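Carbohydrate kinase, FGGY (PDB 3H6E) probably phosphorylates a sugar or sugar-like substrate, as a kinase of the FGGY family of carbohydrate kinases. Local coordinates at residues G80-A83 / R88-F91; I11-T16 / G54-D59; W135-Q138 / V143-N146; V202-T207 / V286-R291. One frame throughout, in Å; residues are numbered along the deposited sequence.

From the N terminus, interaction 2 comes first: it closes a 37-residue excursion through several strands by laying helix 50-63 on strand 9-13 of the mixed six-stranded sheet. Interaction 1 then closes a tight hairpin between strands 81-85 and 88-89, and interaction 3 a short turn between helices 129-139 and 141-145. Interaction 4 spans 78 residues and joins a loop of the N-terminal family region to one of the C-terminal region. All four follow one another in series, with none nested or crossed. Only interactions 1 and 3 touch, through Phe91, Ala90 and Ala83, their centres about 11 Å apart; interaction 4 lies about 22 Å, centre to centre, from both 1 and 2.

Interaction 1 (G80-A83 / R88-F91); sequences GIAA and RLAF
Ala83 and Ala90 are joined by the one backbone hydrogen bond between residues 80-83 and 88-91. Ala90 N donates to Ala83 O over 2.8 Å with an N-H...O angle of 166°, a nearly straight bond. It belongs to the beta hairpin made by strands 81-85 and 88-89.

The other contacts are van der Waals; two of them bring methyl groups onto Ala83 O. Ala90 CB lies 3.3 Å from Ala83 O. Leu89 comes in from another direction: with CG anti to the backbone N (chi1 -178°), its CD1 methyl reaches to within 3.6 Å of Ala83 O. Three further pairs are purely apolar. Ala90 CB faces Ala83 CB at 4.3 Å, and Leu89 CD1 lies 4.3 Å from Ala82 CB. Phe91 offers the far end of its ring, and CZ stands 4.3 Å from Ala83 CB, the methyl approaching the ring obliquely.

The hairpin forms two thirds of a small antiparallel sheet, with strand 81-85 in the middle. Its other edge is strand 148-151, joined by a backbone hydrogen bond between Ala82 and Leu150. Tyr155 of helix 152-159 packs against Ala82 and Leu89, whereas Phe91 packs on Leu136 of helix 129-139 and on Met144 of helix 141-145, and Ala90 rests on Val143.

Interaction 2 (I11-T16 / G54-D59); sequences IDLGKT and GRWLLD
Trp56 presents the edge of its indole to Leu13: CZ3, on the six-membered ring, lies 4.4 Å from Leu13 CD2, and that methyl sits near the ring plane. The indole also touches Ser18 and Val20 of strand 17-23, the antiparallel neighbour of strand 9-13, so it rests across two strands of the sheet. CG of Trp56 is anti to its backbone N (chi1 169°), which carries the ring toward Leu13.

The next residue, Leu57, sets off toward the strand. Its CD1 meets Ile11 CG2 at 3.8 Å, the two side chains crossing at about a right angle, while its other methyl, CD2, lies 4.4 Å from Leu13 CD1. Leu57 therefore divides its branches between Ile11 and Leu13.

This is helix-on-sheet packing in the actin-like ATPase fold: strand 11-13 and helix 54-59 run nearly antiparallel, at 155°, with their axes 11.4 Å apart. The end of the strand and the loop after it, Asp12 to Thr16, are consistent with the first phosphate loop of this superfamily, which in relatives faces the phosphates of ATP. Leu13 is the centre of an inverse gamma turn there, with a weak bond from Gly14 N to Asp12 O of 3.1 Å. A third element, helix 152-159, joins the packing: its Trp156 touches both Leu13 and Leu57, and Trp152 of the same helix donates its indole NE1 hydrogen to Leu13 O.

Interaction 3 (W135-Q138 / V143-N146); sequences WLDQ and VMAN
Asp137 and Met144, the latter present as selenomethionine, cross at about a right angle, with one carboxylate oxygen, OD1, set against the start of the selenomethionine side chain. Asp137 OD1 approaches Met144 CB at 3.3 Å and CG at 3.6 Å, contacts between an oxygen and methylene groups. Met144 CG also comes within 3.5 Å of Leu136 O.

The chain of Met144 is bent at both chi2 and chi3 (-40° and -63°). This fold brings its selenium back beside Leu136, where SE and CG each lie 4.1 Å from Leu136 CB. Leu136 directs its CB toward Met144, and its side chain also packs on Leu94.

The two partners belong to successive helices, 129-139 and 141-145, separated by a single residue, His140, in the N-terminal FGGY region; the second helix thus packs back against the last turn of the first. Their nearest CA atoms are those of Asp137 and Met144, 6.1 Å apart.

The carboxylate of Asp137 has its polar partners outside the two segments: OD1 forms a salt bridge with Arg197 NH1, and OD2 accepts a hydrogen bond from Trp194 NE1. Arg197 in turn touches Met144.

Interaction 4 (V202-T207 / V286-R291); sequences VRAGDT and VDVHGR
Arg203 reaches over the backbone of His289 with its guanidinium: NH2 lies 3.3 Å from His289 CA, and Val288 O sits over one face of the group, offset toward the rim. A bend at chi3 (84°) turns the group across this chain, where NH2 makes a weak hydrogen bond of 3.4 Å to His289 O.

Two type I beta turns meet here, one from each family region, N-terminal and C-terminal. Asp287 to Gly290 form the tip of the hairpin between strands 282-286 and 292-298, a type I turn with a G1 bulge at Gly290. Next along the chain from Arg203, Ala204 CB packs on Val288 CG1 at 4.2 Å. Val288 also touches Leu231 of strand 226-232 and Thr169 of helix 168-171, placing this part of the contact against the N-terminal region.

Each turn is braced by its own aspartate. Asp206 OD2 accepts Arg203 N at 3.0 Å, so the turn is closed at the residue that carries the guanidinium. In the hairpin, Asp287 OD2 forms a salt bridge of 3.2 Å with Arg291 NE, the hydrogen bond within it weak, and OD1 receives Arg291 N at 2.8 Å from 47° above the carboxylate plane.

Interaction 1 (G80-A83 / R88-F91)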
loop_
_atom_site.group_PDB
_atom_site.type_symbol
_atom_site.label_atom_id
_atom_site.label_comp_id
_atom_site.label_asym_id
_atom_site.label_seq_id
_atom_site.Cartn_x
_atom_site.Cartn_y
_atom_site.Cartn_z
ATOM N N GLY A 80 4.026 -9.661 -6.083
ATOM C CA GLY A 80 3.986 -11.111 -6.023
ATOM C C GLY A 80 3.287 -11.686 -7.243
ATOM O O GLY A 80 2.168 -11.296 -7.579
ATOM N N ILE A 81 3.955 -12.614 -7.917
ATOM C CA ILE A 81 3.410 -13.207 -9.128
ATOM C C ILE A 81 3.524 -14.726 -9.072
ATOM O O ILE A 81 4.515 -15.267 -8.588
ATOM C CB ILE A 81 4.122 -12.669 -10.384
ATOM C CG1 ILE A 81 3.403 -13.140 -11.651
ATOM C CG2 ILE A 81 5.584 -13.082 -10.384
ATOM C CD1 ILE A 81 2.028 -12.547 -11.826
ATOM N N ALA A 82 2.495 -15.412 -9.555
ATOM C CA ALA A 82 2.465 -16.866 -9.501
ATOM C C ALA A 82 2.274 -17.461 -10.889
ATOM O O ALA A 82 1.582 -16.886 -11.732
ATOM C CB ALA A 82 1.366 -17.338 -8.557
ATOM N N ALA A 83 2.894 -18.615 -11.118
ATOM C CA ALA A 83 2.817 -19.291 -12.407
ATOM C C ALA A 83 2.231 -20.692 -12.262
ATOM O O ALA A 83 2.613 -21.450 -11.370
ATOM C CB ALA A 83 4.195 -19.354 -13.057
ATOM N N ARG A 88 -1.422 -26.455 -12.292
ATOM C CA ARG A 88 -0.948 -26.494 -10.908
ATOM C C ARG A 88 0.170 -25.480 -10.680
ATOM O O ARG A 88 0.810 -25.023 -11.629
ATOM C CB ARG A 88 -0.456 -27.892 -10.531
ATOM C CG ARG A 88 0.946 -28.208 -11.036
ATOM C CD ARG A 88 1.689 -29.095 -10.043
ATOM N NE ARG A 88 2.796 -29.816 -10.663
ATOM C CZ ARG A 88 2.652 -30.964 -11.316
ATOM N NH1 ARG A 88 1.447 -31.507 -11.435
ATOM N NH2 ARG A 88 3.708 -31.565 -11.849
ATOM N N LEU A 89 0.403 -25.128 -9.421
ATOM C CA LEU A 89 1.470 -24.190 -9.098
ATOM C C LEU A 89 2.825 -24.702 -9.590
ATOM O O LEU A 89 3.315 -25.736 -9.136
ATOM C CB LEU A 89 1.528 -23.913 -7.598
ATOM C CG LEU A 89 2.617 -22.902 -7.233
ATOM C CD1 LEU A 89 2.264 -21.524 -7.794
ATOM C CD2 LEU A 89 2.847 -22.844 -5.727
ATOM N N ALA A 90 3.422 -23.969 -10.520
ATOM C CA ALA A 90 4.696 -24.363 -11.103
ATOM C C ALA A 90 5.812 -24.378 -10.059
ATOM O O ALA A 90 6.725 -25.202 -10.126
ATOM C CB ALA A 90 5.053 -23.443 -12.255
ATOM N N PHE A 91 5.727 -23.465 -9.096
ATOM C CA PHE A 91 6.728 -23.338 -8.041
ATOM C C PHE A 91 6.342 -22.194 -7.107
ATOM O O PHE A 91 5.531 -21.341 -7.469
ATOM C CB PHE A 91 8.114 -23.077 -8.640
ATOM C CG PHE A 91 8.146 -21.938 -9.624
ATOM C CD1 PHE A 91 8.421 -22.167 -10.963
ATOM C CD2 PHE A 91 7.894 -20.638 -9.210
ATOM C CE1 PHE A 91 8.449 -21.121 -11.868
ATOM C CE2 PHE A 91 7.918 -19.589 -10.109
ATOM C CZ PHE A 91 8.195 -19.832 -11.439
#

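Interaction 2 (I11-T16 / G54-D59)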
loop_
_atom_site.group_PDB
_atom_site.type_symbol
_atom_site.label_atom_id
_atom_site.label_comp_id
_atom_site.label_asym_id
_atom_site.label_seq_id
_atom_site.Cartn_x
_atom_site.Cartn_y
_atom_site.Cartn_z
ATOM N N ILE A 11 -9.063 -13.541 3.676
ATOM C CA ILE A 11 -7.700 -14.047 3.784
ATOM C C ILE A 11 -6.712 -12.975 3.342
ATOM O O ILE A 11 -6.664 -12.612 2.167
ATOM C CB ILE A 11 -7.497 -15.328 2.960
ATOM C CG1 ILE A 11 -8.450 -15.343 1.766
ATOM C CG2 ILE A 11 -7.746 -16.553 3.814
ATOM C CD1 ILE A 11 -8.621 -16.714 1.141
ATOM N N ASP A 12 -5.938 -12.459 4.291
ATOM C CA ASP A 12 -4.998 -11.381 4.010
ATOM C C ASP A 12 -3.565 -11.869 4.126
ATOM O O ASP A 12 -2.947 -11.778 5.186
ATOM C CB ASP A 12 -5.226 -10.201 4.954
ATOM C CG ASP A 12 -4.484 -8.956 4.515
ATOM O OD1 ASP A 12 -3.492 -9.087 3.769
ATOM O OD2 ASP A 12 -4.894 -7.846 4.913
ATOM N N LEU A 13 -3.043 -12.378 3.018
ATOM C CA LEU A 13 -1.701 -12.932 2.990
ATOM C C LEU A 13 -0.680 -11.865 2.599
ATOM O O LEU A 13 -0.156 -11.853 1.485
ATOM C CB LEU A 13 -1.679 -14.127 2.042
ATOM C CG LEU A 13 -2.837 -15.056 2.428
ATOM C CD1 LEU A 13 -3.348 -15.869 1.257
ATOM C CD2 LEU A 13 -2.457 -15.952 3.598
ATOM N N GLY A 14 -0.413 -10.962 3.538
ATOM C CA GLY A 14 0.513 -9.872 3.314
ATOM C C GLY A 14 1.957 -10.331 3.311
ATOM O O GLY A 14 2.244 -11.530 3.293
ATOM N N LYS A 15 2.872 -9.370 3.341
ATOM C CA LYS A 15 4.288 -9.682 3.219
ATOM C C LYS A 15 4.906 -10.163 4.529
ATOM O O LYS A 15 5.702 -11.101 4.533
ATOM C CB LYS A 15 5.064 -8.486 2.661
ATOM C CG LYS A 15 6.457 -8.843 2.167
ATOM C CD LYS A 15 6.444 -10.155 1.392
ATOM C CE LYS A 15 7.743 -10.365 0.625
ATOM N NZ LYS A 15 8.944 -10.228 1.497
ATOM N N THR A 16 4.540 -9.526 5.636
ATOM C CA THR A 16 5.095 -9.898 6.934
ATOM C C THR A 16 4.087 -10.657 7.801
ATOM O O THR A 16 4.470 -11.461 8.653
ATOM C CB THR A 16 5.638 -8.672 7.703
ATOM O OG1 THR A 16 4.551 -7.866 8.172
ATOM C CG2 THR A 16 6.535 -7.833 6.803
ATOM N N GLY A 54 -0.823 -22.435 2.235
ATOM C CA GLY A 54 -2.029 -23.116 1.807
ATOM C C GLY A 54 -2.504 -24.079 2.875
ATOM O O GLY A 54 -3.703 -24.224 3.108
ATOM N N ARG A 55 -1.554 -24.737 3.534
ATOM C CA ARG A 55 -1.877 -25.653 4.621
ATOM C C ARG A 55 -2.433 -24.908 5.831
ATOM O O ARG A 55 -3.574 -25.136 6.229
ATOM C CB ARG A 55 -0.656 -26.487 5.015
ATOM C CG ARG A 55 -0.078 -27.286 3.862
ATOM C CD ARG A 55 1.080 -28.166 4.305
ATOM N NE ARG A 55 1.944 -28.528 3.183
ATOM C CZ ARG A 55 3.163 -28.034 2.994
ATOM N NH1 ARG A 55 3.666 -27.165 3.861
ATOM N NH2 ARG A 55 3.886 -28.412 1.946
ATOM N N TRP A 56 -1.631 -24.017 6.409
ATOM C CA TRP A 56 -2.068 -23.259 7.579
ATOM C C TRP A 56 -3.494 -22.746 7.422
ATOM O O TRP A 56 -4.285 -22.787 8.365
ATOM C CB TRP A 56 -1.135 -22.076 7.854
ATOM C CG TRP A 56 -1.687 -21.107 8.871
ATOM C CD1 TRP A 56 -1.781 -21.302 10.221
ATOM C CD2 TRP A 56 -2.221 -19.798 8.619
ATOM N NE1 TRP A 56 -2.337 -20.198 10.823
ATOM C CE2 TRP A 56 -2.616 -19.261 9.864
ATOM C CE3 TRP A 56 -2.402 -19.027 7.465
ATOM C CZ2 TRP A 56 -3.179 -17.990 9.986
ATOM C CZ3 TRP A 56 -2.964 -17.764 7.589
ATOM C CH2 TRP A 56 -3.344 -17.260 8.840
ATOM N N LEU A 57 -3.821 -22.268 6.227
ATOM C CA LEU A 57 -5.105 -21.607 6.013
ATOM C C LEU A 57 -6.236 -22.579 5.665
ATOM O O LEU A 57 -7.399 -22.188 5.619
ATOM C CB LEU A 57 -4.981 -20.477 4.983
ATOM C CG LEU A 57 -5.389 -20.676 3.526
ATOM C CD1 LEU A 57 -6.836 -20.260 3.331
ATOM C CD2 LEU A 57 -4.483 -19.849 2.628
ATOM N N LEU A 58 -5.896 -23.843 5.429
ATOM C CA LEU A 58 -6.914 -24.884 5.340
ATOM C C LEU A 58 -7.260 -25.383 6.739
ATOM O O LEU A 58 -8.365 -25.870 6.979
ATOM C CB LEU A 58 -6.465 -26.039 4.443
ATOM C CG LEU A 58 -6.786 -25.865 2.957
ATOM C CD1 LEU A 58 -6.427 -27.113 2.170
ATOM C CD2 LEU A 58 -8.254 -25.510 2.760
ATOM N N ASP A 59 -6.306 -25.253 7.657
ATOM C CA ASP A 59 -6.540 -25.537 9.070
ATOM C C ASP A 59 -7.514 -24.523 9.643
ATOM O O ASP A 59 -8.612 -24.870 10.074
ATOM C CB ASP A 59 -5.234 -25.462 9.863
ATOM C CG ASP A 59 -4.276 -26.583 9.524
ATOM O OD1 ASP A 59 -4.731 -27.599 8.955
ATOM O OD2 ASP A 59 -3.070 -26.448 9.832
#

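Interaction 3 (W135-Q138 / V143-N146)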
loop_
_atom_site.group_PDB
_atom_site.type_symbol
_atom_site.label_atom_id
_atom_site.label_comp_id
_atom_site.label_asym_id
_atom_site.label_seq_id
_atom_site.Cartn_x
_atom_site.Cartn_y
_atom_site.Cartn_z
ATOM N N TRP A 135 13.807 -12.283 -15.249
ATOM C CA TRP A 135 14.740 -13.261 -14.712
ATOM C C TRP A 135 14.209 -14.672 -14.906
ATOM O O TRP A 135 14.879 -15.520 -15.490
ATOM C CB TRP A 135 14.991 -12.984 -13.230
ATOM C CG TRP A 135 16.151 -13.723 -12.660
ATOM C CD1 TRP A 135 17.227 -14.217 -13.341
ATOM C CD2 TRP A 135 16.378 -14.023 -11.279
ATOM N NE1 TRP A 135 18.099 -14.822 -12.471
ATOM C CE2 TRP A 135 17.604 -14.713 -11.198
ATOM C CE3 TRP A 135 15.660 -13.780 -10.103
ATOM C CZ2 TRP A 135 18.128 -15.166 -9.989
ATOM C CZ3 TRP A 135 16.182 -14.230 -8.904
ATOM C CH2 TRP A 135 17.403 -14.916 -8.856
ATOM N N LEU A 136 12.995 -14.915 -14.424
ATOM C CA LEU A 136 12.363 -16.225 -14.555
ATOM C C LEU A 136 12.417 -16.777 -15.981
ATOM O O LEU A 136 12.521 -17.985 -16.178
ATOM C CB LEU A 136 10.917 -16.174 -14.057
ATOM C CG LEU A 136 10.758 -16.158 -12.536
ATOM C CD1 LEU A 136 9.314 -15.900 -12.145
ATOM C CD2 LEU A 136 11.254 -17.467 -11.938
ATOM N N ASP A 137 12.339 -15.894 -16.970
ATOM C CA ASP A 137 12.409 -16.312 -18.365
ATOM C C ASP A 137 13.756 -16.964 -18.667
ATOM O O ASP A 137 13.873 -17.752 -19.605
ATOM C CB ASP A 137 12.157 -15.133 -19.310
ATOM C CG ASP A 137 10.680 -14.952 -19.651
ATOM O OD1 ASP A 137 9.883 -15.876 -19.380
ATOM O OD2 ASP A 137 10.315 -13.889 -20.200
ATOM N N GLN A 138 14.766 -16.636 -17.862
ATOM C CA GLN A 138 16.097 -17.223 -18.007
ATOM C C GLN A 138 16.233 -18.541 -17.249
ATOM O O GLN A 138 16.751 -19.520 -17.786
ATOM C CB GLN A 138 17.174 -16.256 -17.515
ATOM C CG GLN A 138 17.454 -15.090 -18.441
ATOM C CD GLN A 138 18.864 -14.551 -18.267
ATOM O OE1 GLN A 138 19.314 -13.697 -19.034
ATOM N NE2 GLN A 138 19.574 -15.056 -17.261
ATOM N N VAL A 143 9.076 -23.478 -18.806
ATOM C CA VAL A 143 7.998 -23.420 -17.826
ATOM C C VAL A 143 7.267 -22.074 -17.840
ATOM O O VAL A 143 6.084 -22.004 -17.506
ATOM C CB VAL A 143 8.513 -23.736 -16.403
ATOM C CG1 VAL A 143 7.425 -23.477 -15.361
ATOM C CG2 VAL A 143 9.002 -25.179 -16.329
HETATM N N MSE A 144 7.965 -21.010 -18.232
HETATM C CA MSE A 144 7.348 -19.687 -18.303
HETATM C C MSE A 144 6.474 -19.519 -19.547
HETATM O O MSE A 144 5.469 -18.805 -19.516
HETATM C CB MSE A 144 8.400 -18.576 -18.254
HETATM C CG MSE A 144 9.131 -18.461 -16.931
HETATM SE SE MSE A 144 7.960 -18.702 -15.388
HETATM C CE MSE A 144 6.767 -17.173 -15.623
ATOM N N ALA A 145 6.858 -20.175 -20.637
ATOM C CA ALA A 145 6.116 -20.067 -21.890
ATOM C C ALA A 145 4.822 -20.885 -21.873
ATOM O O ALA A 145 3.882 -20.589 -22.609
ATOM C CB ALA A 145 6.993 -20.481 -23.060
ATOM N N ASN A 146 4.784 -21.913 -21.032
ATOM C CA ASN A 146 3.598 -22.749 -20.886
ATOM C C ASN A 146 2.749 -22.265 -19.723
ATOM O O ASN A 146 1.703 -22.840 -19.413
ATOM C CB ASN A 146 4.001 -24.203 -20.637
ATOM C CG ASN A 146 4.859 -24.775 -21.754
ATOM O OD1 ASN A 146 5.662 -25.685 -21.534
ATOM N ND2 ASN A 146 4.693 -24.238 -22.961
#

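Interaction 4 (V202-T207 / V286-R291)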
loop_
_atom_site.group_PDB
_atom_site.type_symbol
_atom_site.label_atom_id
_atom_site.label_comp_id
_atom_site.label_asym_id
_atom_site.label_seq_id
_atom_site.Cartn_x
_atom_site.Cartn_y
_atom_site.Cartn_z
ATOM N N VAL A 202 -10.419 -9.727 -14.163
ATOM C CA VAL A 202 -11.746 -9.665 -13.562
ATOM C C VAL A 202 -11.747 -8.545 -12.528
ATOM O O VAL A 202 -10.684 -8.084 -12.106
ATOM C CB VAL A 202 -12.114 -11.024 -12.918
ATOM C CG1 VAL A 202 -12.750 -10.853 -11.556
ATOM C CG2 VAL A 202 -13.003 -11.832 -13.848
ATOM N N ARG A 203 -12.931 -8.084 -12.143
ATOM C CA ARG A 203 -13.045 -7.043 -11.127
ATOM C C ARG A 203 -12.999 -7.644 -9.725
ATOM O O ARG A 203 -13.601 -8.686 -9.465
ATOM C CB ARG A 203 -14.309 -6.216 -11.357
ATOM C CG ARG A 203 -14.362 -5.637 -12.763
ATOM C CD ARG A 203 -15.619 -4.832 -13.039
ATOM N NE ARG A 203 -15.517 -3.452 -12.566
ATOM C CZ ARG A 203 -14.654 -2.557 -13.039
ATOM N NH1 ARG A 203 -13.790 -2.892 -13.990
ATOM N NH2 ARG A 203 -14.646 -1.325 -12.547
ATOM N N ALA A 204 -12.269 -6.978 -8.833
ATOM C CA ALA A 204 -12.008 -7.473 -7.478
ATOM C C ALA A 204 -13.241 -8.020 -6.759
ATOM O O ALA A 204 -13.144 -8.970 -5.978
ATOM C CB ALA A 204 -11.345 -6.377 -6.636
ATOM N N GLY A 205 -14.397 -7.419 -7.019
ATOM C CA GLY A 205 -15.625 -7.822 -6.360
ATOM C C GLY A 205 -16.386 -8.925 -7.074
ATOM O O GLY A 205 -17.350 -9.469 -6.532
ATOM N N ASP A 206 -15.963 -9.247 -8.295
ATOM C CA ASP A 206 -16.583 -10.319 -9.064
ATOM C C ASP A 206 -16.415 -11.639 -8.346
ATOM O O ASP A 206 -15.504 -11.800 -7.542
ATOM C CB ASP A 206 -15.961 -10.428 -10.457
ATOM C CG ASP A 206 -16.416 -9.325 -11.382
ATOM O OD1 ASP A 206 -17.474 -8.723 -11.102
ATOM O OD2 ASP A 206 -15.718 -9.061 -12.386
ATOM N N THR A 207 -17.298 -12.585 -8.645
ATOM C CA THR A 207 -17.190 -13.925 -8.090
ATOM C C THR A 207 -16.308 -14.775 -8.991
ATOM O O THR A 207 -16.604 -14.949 -10.175
ATOM C CB THR A 207 -18.565 -14.603 -7.966
ATOM O OG1 THR A 207 -19.428 -13.803 -7.148
ATOM C CG2 THR A 207 -18.416 -15.979 -7.346
ATOM N N VAL A 286 -3.666 1.875 -9.226
ATOM C CA VAL A 286 -4.965 1.729 -9.859
ATOM C C VAL A 286 -5.963 1.269 -8.810
ATOM O O VAL A 286 -5.631 0.442 -7.959
ATOM C CB VAL A 286 -4.902 0.687 -10.993
ATOM C CG1 VAL A 286 -6.287 0.324 -11.461
ATOM C CG2 VAL A 286 -4.068 1.214 -12.154
ATOM N N ASP A 287 -7.179 1.807 -8.849
ATOM C CA ASP A 287 -8.204 1.372 -7.903
ATOM C C ASP A 287 -8.949 0.142 -8.414
ATOM O O ASP A 287 -8.736 -0.296 -9.545
ATOM C CB ASP A 287 -9.173 2.509 -7.548
ATOM C CG ASP A 287 -9.997 2.985 -8.731
ATOM O OD1 ASP A 287 -10.179 2.226 -9.706
ATOM O OD2 ASP A 287 -10.479 4.133 -8.674
ATOM N N VAL A 288 -9.815 -0.416 -7.575
ATOM C CA VAL A 288 -10.533 -1.636 -7.934
ATOM C C VAL A 288 -11.375 -1.446 -9.192
ATOM O O VAL A 288 -11.819 -2.418 -9.801
ATOM C CB VAL A 288 -11.421 -2.131 -6.783
ATOM C CG1 VAL A 288 -10.573 -2.438 -5.562
ATOM C CG2 VAL A 288 -12.492 -1.100 -6.462
ATOM N N HIS A 289 -11.580 -0.190 -9.578
ATOM C CA HIS A 289 -12.341 0.140 -10.779
ATOM C C HIS A 289 -11.435 0.355 -11.984
ATOM O O HIS A 289 -11.914 0.616 -13.084
ATOM C CB HIS A 289 -13.186 1.398 -10.559
ATOM C CG HIS A 289 -14.274 1.229 -9.547
ATOM N ND1 HIS A 289 -14.100 1.528 -8.212
ATOM C CD2 HIS A 289 -15.549 0.789 -9.672
ATOM C CE1 HIS A 289 -15.222 1.282 -7.559
ATOM N NE2 HIS A 289 -16.117 0.831 -8.422
ATOM N N GLY A 290 -10.127 0.262 -11.777
ATOM C CA GLY A 290 -9.182 0.457 -12.862
ATOM C C GLY A 290 -8.807 1.912 -13.086
ATOM O O GLY A 290 -8.020 2.227 -13.978
ATOM N N ARG A 291 -9.373 2.799 -12.273
ATOM C CA ARG A 291 -9.070 4.227 -12.349
ATOM C C ARG A 291 -7.718 4.549 -11.716
ATOM O O ARG A 291 -7.399 4.065 -10.628
ATOM C CB ARG A 291 -10.176 5.045 -11.673
ATOM C CG ARG A 291 -11.354 5.399 -12.580
ATOM C CD ARG A 291 -12.597 5.770 -11.765
ATOM N NE ARG A 291 -12.279 6.096 -10.373
ATOM C CZ ARG A 291 -11.964 7.312 -9.929
ATOM N NH1 ARG A 291 -11.923 8.344 -10.764
ATOM N NH2 ARG A 291 -11.687 7.497 -8.642
#